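Local coordinates for protein 5-formyl-3-hydroxy-2-methylpyridine 4-carboxylate 5-dehydrogenase (Mesorhizobium japonicum MAFF 303099, PDB 4OM8) that oxidises 5-formyl-3-hydroxy-2-methylpyridine-4-carboxylate with NAD(+) in the breakdown of vitamin B6, and can also reduce it with NADH to 4-pyridoxic acid, at residues Q27-D32 with T66-D71; I105-I110 with I127-R132; V134-S139 with P146-I151. All blocks are in the same frame, centred on the assembly; numbering follows the deposited sequence.

Contact 1: residues Q27-D32 with T66-D71; sequences QVVAYD and TVRFTD. With NAD (nicotinamide-adenine-dinucleotide), chain C.
Val-28, Ala-30, Arg-68 and Thr-70 knit strands 27-31 and 66-70 into a parallel pair, their axes 4.7 Å apart at the closest. Val-28 N gives its proton to Thr-66 O at 2.8 Å, and Val-28 O accepts from Arg-68 N; Ala-30 repeats the scheme with Arg-68 O and Thr-70 N. A water donates to Val-28 O and also bonds to the hydroxyl of Thr-66. On one face of the sheet Ala-30 CB meets the ring of Phe-69 at CD1, 3.7 Å away. On the other, Val-29 CG1 lies over one face of the Arg-68 guanidinium, 3.8 Å from NH2, and touches Thr-70 CG2. Tyr-31 lies between segment 66-71 and the cofactor. With CG anti to the backbone N (chi1 165°), its ring reaches beyond the strand end, where CE1 lies 3.4 Å from Asp-71 O, close to the ring plane, while CE2 packs 3.6 Å from C2A of the NAD adenine. Replacing Tyr-31 by an alanine would probably leave the adenine without this neighbour and open a gap beside the Asp-71 carbonyl. Asp-32 holds the adenosine ribose with both carboxylate oxygens, OD1 taking the proton of O2B and OD2 that of O3B at 2.6 Å. Leu-10 N and Ala-34 N bond to the same carboxylate and fix its rotation, and Asp-75 salt-bridges Arg-68 and hydrogen-bonds Thr-70 OG1. An acidic residue at the end of the second strand, gripping the ribose diol, is the hallmark of an NAD-binding Rossmann fold, and helix 35-54 makes the beta-alpha-beta crossover.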
# COMPACT_ATOMS: atom_id res chain seq x y z
N GLN A 27 -11.91 2.61 -31.30
CA GLN A 27 -11.82 1.42 -32.13
C GLN A 27 -10.50 0.73 -31.85
O GLN A 27 -9.47 1.36 -31.98
CB GLN A 27 -11.92 1.77 -33.61
CG GLN A 27 -11.53 0.63 -34.54
CD GLN A 27 -11.37 1.08 -35.98
OE1 GLN A 27 -12.35 1.43 -36.64
NE2 GLN A 27 -10.13 1.06 -36.48
N VAL A 28 -10.54 -0.54 -31.46
CA VAL A 28 -9.32 -1.25 -31.09
C VAL A 28 -9.13 -2.47 -31.98
O VAL A 28 -10.04 -3.29 -32.10
CB VAL A 28 -9.36 -1.70 -29.60
CG1 VAL A 28 -8.09 -2.48 -29.23
CG2 VAL A 28 -9.54 -0.51 -28.69
N VAL A 29 -7.96 -2.57 -32.61
CA VAL A 29 -7.60 -3.80 -33.32
C VAL A 29 -6.31 -4.32 -32.70
O VAL A 29 -5.36 -3.57 -32.51
CB VAL A 29 -7.45 -3.57 -34.84
CG1 VAL A 29 -7.20 -4.90 -35.54
CG2 VAL A 29 -8.71 -2.93 -35.40
N ALA A 30 -6.29 -5.60 -32.34
CA ALA A 30 -5.16 -6.14 -31.59
C ALA A 30 -4.55 -7.32 -32.32
O ALA A 30 -5.26 -8.10 -32.98
CB ALA A 30 -5.59 -6.54 -30.19
N TYR A 31 -3.24 -7.45 -32.17
CA TYR A 31 -2.45 -8.44 -32.90
C TYR A 31 -1.50 -9.15 -31.96
O TYR A 31 -0.99 -8.55 -31.03
CB TYR A 31 -1.66 -7.75 -34.02
CG TYR A 31 -0.54 -8.58 -34.61
CD1 TYR A 31 -0.79 -9.52 -35.61
CD2 TYR A 31 0.77 -8.42 -34.18
CE1 TYR A 31 0.24 -10.28 -36.15
CE2 TYR A 31 1.80 -9.17 -34.72
CZ TYR A 31 1.53 -10.10 -35.69
OH TYR A 31 2.56 -10.84 -36.22
N ASP A 32 -1.24 -10.42 -32.23
CA ASP A 32 -0.19 -11.14 -31.53
C ASP A 32 0.44 -12.10 -32.52
O ASP A 32 -0.26 -12.63 -33.40
CB ASP A 32 -0.76 -11.90 -30.32
CG ASP A 32 0.33 -12.35 -29.33
OD1 ASP A 32 1.19 -13.17 -29.71
OD2 ASP A 32 0.30 -11.88 -28.17
N THR A 66 -15.22 -0.81 -30.33
CA THR A 66 -15.14 -2.24 -30.60
C THR A 66 -13.73 -2.78 -30.44
O THR A 66 -12.75 -2.04 -30.48
CB THR A 66 -15.60 -2.58 -32.03
OG1 THR A 66 -14.77 -1.87 -32.96
CG2 THR A 66 -17.07 -2.19 -32.24
N VAL A 67 -13.65 -4.10 -30.26
CA VAL A 67 -12.39 -4.83 -30.23
C VAL A 67 -12.41 -5.91 -31.30
O VAL A 67 -13.39 -6.65 -31.42
CB VAL A 67 -12.13 -5.51 -28.87
CG1 VAL A 67 -10.82 -6.30 -28.89
CG2 VAL A 67 -12.12 -4.50 -27.75
N ARG A 68 -11.33 -6.00 -32.07
CA ARG A 68 -11.12 -7.08 -33.03
C ARG A 68 -9.70 -7.59 -32.94
O ARG A 68 -8.77 -6.80 -32.82
CB ARG A 68 -11.42 -6.61 -34.46
CG ARG A 68 -11.18 -7.67 -35.52
CD ARG A 68 -11.70 -7.22 -36.88
NE ARG A 68 -11.03 -6.05 -37.45
CZ ARG A 68 -9.91 -6.13 -38.18
NH1 ARG A 68 -9.33 -7.30 -38.38
NH2 ARG A 68 -9.36 -5.03 -38.69
N PHE A 69 -9.53 -8.91 -32.98
CA PHE A 69 -8.21 -9.54 -33.01
C PHE A 69 -7.87 -9.96 -34.44
O PHE A 69 -8.73 -10.45 -35.18
CB PHE A 69 -8.15 -10.77 -32.10
CG PHE A 69 -8.31 -10.47 -30.63
CD1 PHE A 69 -8.10 -9.20 -30.13
CD2 PHE A 69 -8.67 -11.48 -29.75
CE1 PHE A 69 -8.24 -8.93 -28.79
CE2 PHE A 69 -8.82 -11.22 -28.40
CZ PHE A 69 -8.61 -9.94 -27.92
N THR A 70 -6.60 -9.82 -34.80
CA THR A 70 -6.14 -10.22 -36.13
C THR A 70 -4.74 -10.82 -36.07
O THR A 70 -3.96 -10.54 -35.14
CB THR A 70 -6.16 -9.02 -37.11
OG1 THR A 70 -5.79 -9.47 -38.42
CG2 THR A 70 -5.19 -7.92 -36.66
N ASP A 71 -4.42 -11.67 -37.05
CA ASP A 71 -3.09 -12.28 -37.14
C ASP A 71 -2.23 -11.61 -38.21
O ASP A 71 -1.18 -12.13 -38.61
CB ASP A 71 -3.20 -13.79 -37.41
CG ASP A 71 -3.68 -14.10 -38.83
OD1 ASP A 71 -4.36 -13.24 -39.44
OD2 ASP A 71 -3.38 -15.21 -39.33
PA NAD C . 3.26 -11.52 -21.79
O1A NAD C . 4.54 -12.34 -21.88
O2A NAD C . 2.09 -12.02 -20.96
O5B NAD C . 2.74 -11.26 -23.29
C5B NAD C . 3.62 -10.89 -24.35
C4B NAD C . 2.91 -11.18 -25.66
O4B NAD C . 3.66 -10.61 -26.74
C3B NAD C . 2.81 -12.68 -25.91
O3B NAD C . 1.44 -13.06 -26.12
C2B NAD C . 3.66 -12.90 -27.15
O2B NAD C . 3.21 -13.95 -28.02
C1B NAD C . 3.57 -11.55 -27.83
N9A NAD C . 4.63 -11.24 -28.80
C8A NAD C . 5.93 -11.59 -28.76
N7A NAD C . 6.60 -11.09 -29.83
C5A NAD C . 5.72 -10.39 -30.56
C6A NAD C . 5.75 -9.61 -31.81
N6A NAD C . 6.90 -9.46 -32.52
N1A NAD C . 4.60 -9.04 -32.23
C2A NAD C . 3.45 -9.18 -31.55
N3A NAD C . 3.35 -9.88 -30.41
C4A NAD C . 4.43 -10.50 -29.88
O3 NAD C . 3.71 -10.03 -21.37
PN NAD C . 2.86 -8.98 -20.50
O1N NAD C . 2.94 -9.36 -19.03
O2N NAD C . 1.50 -8.71 -21.10
O5D NAD C . 3.74 -7.65 -20.68
C5D NAD C . 3.89 -7.01 -21.95
C4D NAD C . 4.64 -5.70 -21.73
O4D NAD C . 3.92 -4.96 -20.75
C3D NAD C . 6.03 -5.92 -21.16
O3D NAD C . 6.84 -4.83 -21.61
C2D NAD C . 5.84 -5.77 -19.66
O2D NAD C . 7.02 -5.29 -19.01
C1D NAD C . 4.73 -4.73 -19.59
N1N NAD C . 3.90 -4.79 -18.38
C2N NAD C . 3.62 -5.95 -17.74
C3N NAD C . 2.81 -5.94 -16.61
C7N NAD C . 2.49 -7.19 -15.83
O7N NAD C . 2.48 -8.29 -16.35
N7N NAD C . 2.24 -7.03 -14.53
C4N NAD C . 2.27 -4.74 -16.15
C5N NAD C . 2.56 -3.57 -16.84
C6N NAD C . 3.38 -3.63 -17.96
O HOH W 1 -12.26 -2.97 -33.74

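Contact 2: residues I105-I110 with I127-R132; sequences IGQDTI and ISYPER
Arg-132 pushes its guanidinium against the turn Gly-106 to Thr-109 and supplies both direct hydrogen bonds of the contact. NH1 donates to Thr-109 O at 2.8 Å, a fairly straight bond (164°) lying in the guanidinium plane, and to Gly-106 O at 3.0 Å, which stands 22° out of that plane. Each carbonyl is met on a lone pair. Gly-106 O also accepts from Thr-109 N, the bond that closes the type I turn, and thus has two donors. Within its own loop Arg-132 grips Ser-128 O side-on with NE and NH2, both at the same face of that carbonyl, and a water accepts from NH2 and lies within bonding distance of Ile-105 O. Bonds along several edges fix the guanidinium's rotation. The path there is folded: CG sits between the backbone N and the carbonyl carbon (chi1 46°), and a second bend at chi2 curls the chain back over its own loop. Van der Waals contacts complete the setting. Gln-107 O lies over one face of the guanidinium and Ile-127 CD1 over the opposite one, while Ile-105 CD1 crosses near NH1. Gln-107 lies beside the ring of Tyr-129, CB 3.7 Å from CD2, with its amide turned only modestly from the ring plane. Where the loops run into the sheet, Ile-110 CA makes a CA-H...O contact of 3.3 Å with Arg-132 O. Segment 105-110 leads from helix 91-102 into strand 110-113, and segment 127-132 from helix 120-123 into adjacent strand 133-137; helix 158-170 packs on Ile-110, strand 82-85 beside Ile-105 and Thr-109.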
# COMPACT_ATOMS: atom_id res chain seq x y z
N ILE A 105 2.57 3.06 -40.55
CA ILE A 105 1.79 4.04 -39.83
C ILE A 105 2.24 5.46 -40.17
O ILE A 105 3.38 5.69 -40.61
CB ILE A 105 1.88 3.83 -38.30
CG1 ILE A 105 3.31 4.02 -37.82
CG2 ILE A 105 1.37 2.44 -37.92
CD1 ILE A 105 3.47 3.78 -36.32
N GLY A 106 1.35 6.41 -39.93
CA GLY A 106 1.65 7.81 -40.15
C GLY A 106 2.76 8.32 -39.25
O GLY A 106 2.91 7.85 -38.12
N GLN A 107 3.53 9.29 -39.74
CA GLN A 107 4.62 9.84 -38.94
C GLN A 107 4.08 10.58 -37.70
O GLN A 107 4.83 10.85 -36.76
CB GLN A 107 5.47 10.77 -39.80
CG GLN A 107 4.69 11.90 -40.41
CD GLN A 107 5.44 12.54 -41.55
OE1 GLN A 107 5.47 12.02 -42.67
NE2 GLN A 107 6.08 13.67 -41.28
N ASP A 108 2.80 10.90 -37.69
CA ASP A 108 2.21 11.54 -36.52
C ASP A 108 1.41 10.57 -35.65
O ASP A 108 0.85 10.96 -34.62
CB ASP A 108 1.34 12.73 -36.93
CG ASP A 108 0.19 12.33 -37.84
OD1 ASP A 108 0.27 11.27 -38.49
OD2 ASP A 108 -0.79 13.11 -37.90
N THR A 109 1.37 9.29 -36.03
CA THR A 109 0.80 8.27 -35.15
C THR A 109 1.62 8.21 -33.86
O THR A 109 2.83 8.17 -33.91
CB THR A 109 0.80 6.91 -35.85
OG1 THR A 109 -0.15 6.94 -36.92
CG2 THR A 109 0.41 5.79 -34.90
N ILE A 110 0.96 8.20 -32.70
CA ILE A 110 1.70 8.03 -31.46
C ILE A 110 1.98 6.54 -31.26
O ILE A 110 1.12 5.69 -31.49
CB ILE A 110 0.94 8.64 -30.27
CG1 ILE A 110 0.88 10.15 -30.45
CG2 ILE A 110 1.63 8.28 -28.95
CD1 ILE A 110 0.04 10.88 -29.44
N ILE A 127 12.76 4.06 -33.70
CA ILE A 127 11.64 4.38 -34.58
C ILE A 127 11.82 5.78 -35.17
O ILE A 127 12.42 6.66 -34.53
CB ILE A 127 10.30 4.27 -33.83
CG1 ILE A 127 9.14 4.11 -34.82
CG2 ILE A 127 10.11 5.45 -32.87
CD1 ILE A 127 7.82 3.74 -34.19
N SER A 128 11.32 6.00 -36.39
CA SER A 128 11.32 7.34 -36.96
C SER A 128 10.46 8.26 -36.11
O SER A 128 9.54 7.79 -35.42
CB SER A 128 10.81 7.32 -38.40
OG SER A 128 9.40 7.16 -38.47
N TYR A 129 10.75 9.56 -36.18
CA TYR A 129 10.01 10.56 -35.40
C TYR A 129 9.84 10.12 -33.94
O TYR A 129 8.74 9.89 -33.47
CB TYR A 129 8.66 10.86 -36.06
CG TYR A 129 8.83 11.68 -37.31
CD1 TYR A 129 8.97 13.06 -37.25
CD2 TYR A 129 8.93 11.07 -38.55
CE1 TYR A 129 9.17 13.83 -38.39
CE2 TYR A 129 9.12 11.83 -39.72
CZ TYR A 129 9.24 13.20 -39.61
OH TYR A 129 9.44 13.96 -40.74
N PRO A 130 10.96 10.02 -33.21
CA PRO A 130 10.93 9.54 -31.83
C PRO A 130 10.12 10.45 -30.93
O PRO A 130 9.77 10.04 -29.81
CB PRO A 130 12.41 9.53 -31.42
CG PRO A 130 13.06 10.53 -32.36
CD PRO A 130 12.32 10.40 -33.65
N GLU A 131 9.80 11.65 -31.40
CA GLU A 131 9.04 12.59 -30.60
C GLU A 131 7.61 12.13 -30.36
O GLU A 131 6.98 12.60 -29.40
CB GLU A 131 9.02 13.98 -31.25
CG GLU A 131 10.39 14.50 -31.63
CD GLU A 131 10.82 14.03 -33.00
OE1 GLU A 131 10.03 13.32 -33.67
OE2 GLU A 131 11.92 14.39 -33.42
N ARG A 132 7.09 11.22 -31.19
CA ARG A 132 5.74 10.70 -31.00
C ARG A 132 5.76 9.33 -30.31
O ARG A 132 4.74 8.62 -30.29
CB ARG A 132 4.97 10.62 -32.33
CG ARG A 132 5.70 10.01 -33.54
CD ARG A 132 5.98 8.49 -33.42
NE ARG A 132 6.73 8.04 -34.59
CZ ARG A 132 6.16 7.61 -35.72
NH1 ARG A 132 4.84 7.54 -35.81
NH2 ARG A 132 6.92 7.25 -36.75
O HOH W 2 5.86 6.24 -39.24

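Contact 3: residues V134-S139 with P146-I151; sequences VGMHWS and PMIEVI. With NAD (nicotinamide-adenine-dinucleotide), chain C.
His-137 and Glu-149 face each other as a hydrogen-bonded pair of the antiparallel hairpin and are joined by both backbone and side chain. His-137 N donates to Glu-149 O at 2.8 Å, and His-137 O accepts from Glu-149 N; Gly-135 and Ile-151 exchange the same two bonds toward the open end of the hairpin. With its CG anti to the backbone N (chi1 179°), the histidine places ND1 2.7 Å from Glu-149 OE1, donating to it. The carboxylate is met nearly along its C-O axis, but lies 23° out of the ring plane, and the ring and carboxylate planes are 54° apart. Its other oxygen, OE2, accepts from Val-186 N and Glu-187 N, so each oxygen of this buried acid has a bond. On the far side of the ring, NE2 is bonded to Ser-116 OG and lies 3.7 Å from C5N of the nicotinamide. Two waters bridge the strands where they run into the connecting loop: one lies within bonding distance of His-137 O, Ser-139 OG and Met-147 O, more acceptors than its two protons can serve at a time; the other accepts from Ser-139 N and donates to Met-147 O. Ser-139 OG is also bonded to Glu-187. The apolar flank rests on Ile-148, whose CD1 makes a CH-pi contact 3.4 Å above the centre of the six-membered ring of Trp-138; CG2 touches Met-136 CG. Trp-138 NE1 makes a weak bond to Met-136 SD, and Trp-138 O lies 3.1 Å from C5N of NAD. In this His-carboxylate pair, the ND1 bond to Glu-149 fixes the ring's orientation and leaves NE2 facing Ser-116 and the nicotinamide side, which is consistent with the inferred importance of His-137 for catalysis.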
# COMPACT_ATOMS: atom_id res chain seq x y z
N VAL A 134 6.32 7.35 -26.65
CA VAL A 134 6.11 7.69 -25.25
C VAL A 134 5.85 6.42 -24.46
O VAL A 134 5.44 5.40 -25.03
CB VAL A 134 4.91 8.67 -25.11
CG1 VAL A 134 3.61 8.00 -25.56
CG2 VAL A 134 4.78 9.24 -23.71
N GLY A 135 6.09 6.46 -23.15
CA GLY A 135 5.66 5.37 -22.30
C GLY A 135 4.22 5.55 -21.86
O GLY A 135 3.81 6.65 -21.49
N MET A 136 3.44 4.48 -21.96
CA MET A 136 2.08 4.44 -21.44
C MET A 136 2.00 3.16 -20.63
O MET A 136 1.73 2.08 -21.16
CB MET A 136 1.05 4.46 -22.57
CG MET A 136 -0.39 4.54 -22.12
SD MET A 136 -1.48 4.21 -23.52
CE MET A 136 -3.06 4.77 -22.87
N HIS A 137 2.26 3.29 -19.33
CA HIS A 137 2.51 2.13 -18.50
C HIS A 137 1.29 1.79 -17.67
O HIS A 137 0.97 2.48 -16.70
CB HIS A 137 3.73 2.37 -17.62
CG HIS A 137 4.04 1.24 -16.70
ND1 HIS A 137 3.97 1.35 -15.33
CD2 HIS A 137 4.43 -0.04 -16.96
CE1 HIS A 137 4.30 0.20 -14.78
NE2 HIS A 137 4.59 -0.66 -15.74
N TRP A 138 0.59 0.74 -18.08
CA TRP A 138 -0.59 0.25 -17.40
C TRP A 138 -0.19 -0.65 -16.24
O TRP A 138 0.98 -0.99 -16.08
CB TRP A 138 -1.47 -0.54 -18.37
CG TRP A 138 -2.01 0.25 -19.53
CD1 TRP A 138 -1.29 0.85 -20.54
CD2 TRP A 138 -3.39 0.47 -19.83
NE1 TRP A 138 -2.16 1.45 -21.44
CE2 TRP A 138 -3.45 1.23 -21.02
CE3 TRP A 138 -4.58 0.10 -19.20
CZ2 TRP A 138 -4.66 1.62 -21.60
CZ3 TRP A 138 -5.79 0.50 -19.76
CH2 TRP A 138 -5.81 1.25 -20.95
N SER A 139 -1.17 -1.02 -15.42
CA SER A 139 -0.94 -1.95 -14.32
C SER A 139 -1.85 -3.17 -14.42
O SER A 139 -2.94 -3.08 -14.99
CB SER A 139 -1.14 -1.25 -12.97
OG SER A 139 -0.13 -0.26 -12.73
N PRO A 146 -7.08 1.69 -12.32
CA PRO A 146 -7.50 2.83 -13.14
C PRO A 146 -6.40 3.85 -13.46
O PRO A 146 -6.64 4.83 -14.18
CB PRO A 146 -8.59 3.48 -12.30
CG PRO A 146 -8.15 3.22 -10.88
CD PRO A 146 -7.51 1.83 -10.91
N MET A 147 -5.21 3.61 -12.92
CA MET A 147 -4.11 4.55 -13.03
C MET A 147 -3.12 4.10 -14.09
O MET A 147 -2.73 2.93 -14.12
CB MET A 147 -3.43 4.69 -11.66
CG MET A 147 -2.28 5.69 -11.59
SD MET A 147 -0.70 5.08 -12.21
CE MET A 147 -0.40 3.61 -11.23
N ILE A 148 -2.72 5.03 -14.95
CA ILE A 148 -1.74 4.79 -16.00
C ILE A 148 -0.66 5.85 -15.95
O ILE A 148 -0.96 7.04 -15.86
CB ILE A 148 -2.41 4.82 -17.40
CG1 ILE A 148 -3.47 3.71 -17.49
CG2 ILE A 148 -1.39 4.64 -18.50
CD1 ILE A 148 -4.39 3.85 -18.71
N GLU A 149 0.61 5.42 -15.99
CA GLU A 149 1.73 6.35 -16.05
C GLU A 149 2.03 6.77 -17.49
O GLU A 149 2.06 5.92 -18.38
CB GLU A 149 2.99 5.72 -15.44
CG GLU A 149 2.88 5.42 -13.94
CD GLU A 149 4.12 4.74 -13.44
OE1 GLU A 149 4.37 3.60 -13.87
OE2 GLU A 149 4.84 5.35 -12.63
N VAL A 150 2.28 8.06 -17.69
CA VAL A 150 2.66 8.58 -19.00
C VAL A 150 4.08 9.13 -18.89
O VAL A 150 4.33 10.02 -18.07
CB VAL A 150 1.69 9.68 -19.46
CG1 VAL A 150 2.04 10.12 -20.88
CG2 VAL A 150 0.24 9.18 -19.41
N ILE A 151 5.01 8.57 -19.66
CA ILE A 151 6.43 8.89 -19.49
C ILE A 151 7.13 9.33 -20.76
O ILE A 151 7.35 8.53 -21.67
CB ILE A 151 7.21 7.70 -18.93
CG1 ILE A 151 6.45 7.03 -17.77
CG2 ILE A 151 8.61 8.14 -18.48
CD1 ILE A 151 5.73 5.73 -18.16
PA NAD C . 3.26 -11.52 -21.79
O1A NAD C . 4.54 -12.34 -21.88
O2A NAD C . 2.09 -12.02 -20.96
O5B NAD C . 2.74 -11.26 -23.29
C5B NAD C . 3.62 -10.89 -24.35
C4B NAD C . 2.91 -11.18 -25.66
O4B NAD C . 3.66 -10.61 -26.74
C3B NAD C . 2.81 -12.68 -25.91
O3B NAD C . 1.44 -13.06 -26.12
C2B NAD C . 3.66 -12.90 -27.15
O2B NAD C . 3.21 -13.95 -28.02
C1B NAD C . 3.57 -11.55 -27.83
N9A NAD C . 4.63 -11.24 -28.80
C8A NAD C . 5.93 -11.59 -28.76
N7A NAD C . 6.60 -11.09 -29.83
C5A NAD C . 5.72 -10.39 -30.56
C6A NAD C . 5.75 -9.61 -31.81
N6A NAD C . 6.90 -9.46 -32.52
N1A NAD C . 4.60 -9.04 -32.23
C2A NAD C . 3.45 -9.18 -31.55
N3A NAD C . 3.35 -9.88 -30.41
C4A NAD C . 4.43 -10.50 -29.88
O3 NAD C . 3.71 -10.03 -21.37
PN NAD C . 2.86 -8.98 -20.50
O1N NAD C . 2.94 -9.36 -19.03
O2N NAD C . 1.50 -8.71 -21.10
O5D NAD C . 3.74 -7.65 -20.68
C5D NAD C . 3.89 -7.01 -21.95
C4D NAD C . 4.64 -5.70 -21.73
O4D NAD C . 3.92 -4.96 -20.75
C3D NAD C . 6.03 -5.92 -21.16
O3D NAD C . 6.84 -4.83 -21.61
C2D NAD C . 5.84 -5.77 -19.66
O2D NAD C . 7.02 -5.29 -19.01
C1D NAD C . 4.73 -4.73 -19.59
N1N NAD C . 3.90 -4.79 -18.38
C2N NAD C . 3.62 -5.95 -17.74
C3N NAD C . 2.81 -5.94 -16.61
C7N NAD C . 2.49 -7.19 -15.83
O7N NAD C . 2.48 -8.29 -16.35
N7N NAD C . 2.24 -7.03 -14.53
C4N NAD C . 2.27 -4.74 -16.15
C5N NAD C . 2.56 -3.57 -16.84
C6N NAD C . 3.38 -3.63 -17.96
O HOH W 3 -0.08 1.91 -14.17
O HOH W 4 -3.67 0.50 -15.37

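Overall arrangement
From the N terminus, contact 1 comes first, closing the beta-alpha-beta loop through helix 35-54 and placing strand 66-70 at one edge of the sheet. Contact 2 then closes a shorter excursion, through strand 110-113 and helix 120-123, and contact 3 follows as a hairpin, the shortest closure of the three. The three are in series, neither nested nor crossing. Contacts 1 and 3 belong to the same sheet, their centres about 20 Å apart, and take opposite ends of NAD: adenosine and nicotinamide. Contact 2 stands off the cofactor at the loops feeding the central strands, and reaches contact 3 through Ile-110 CG2, 3.9 Å from Val-134 CG1.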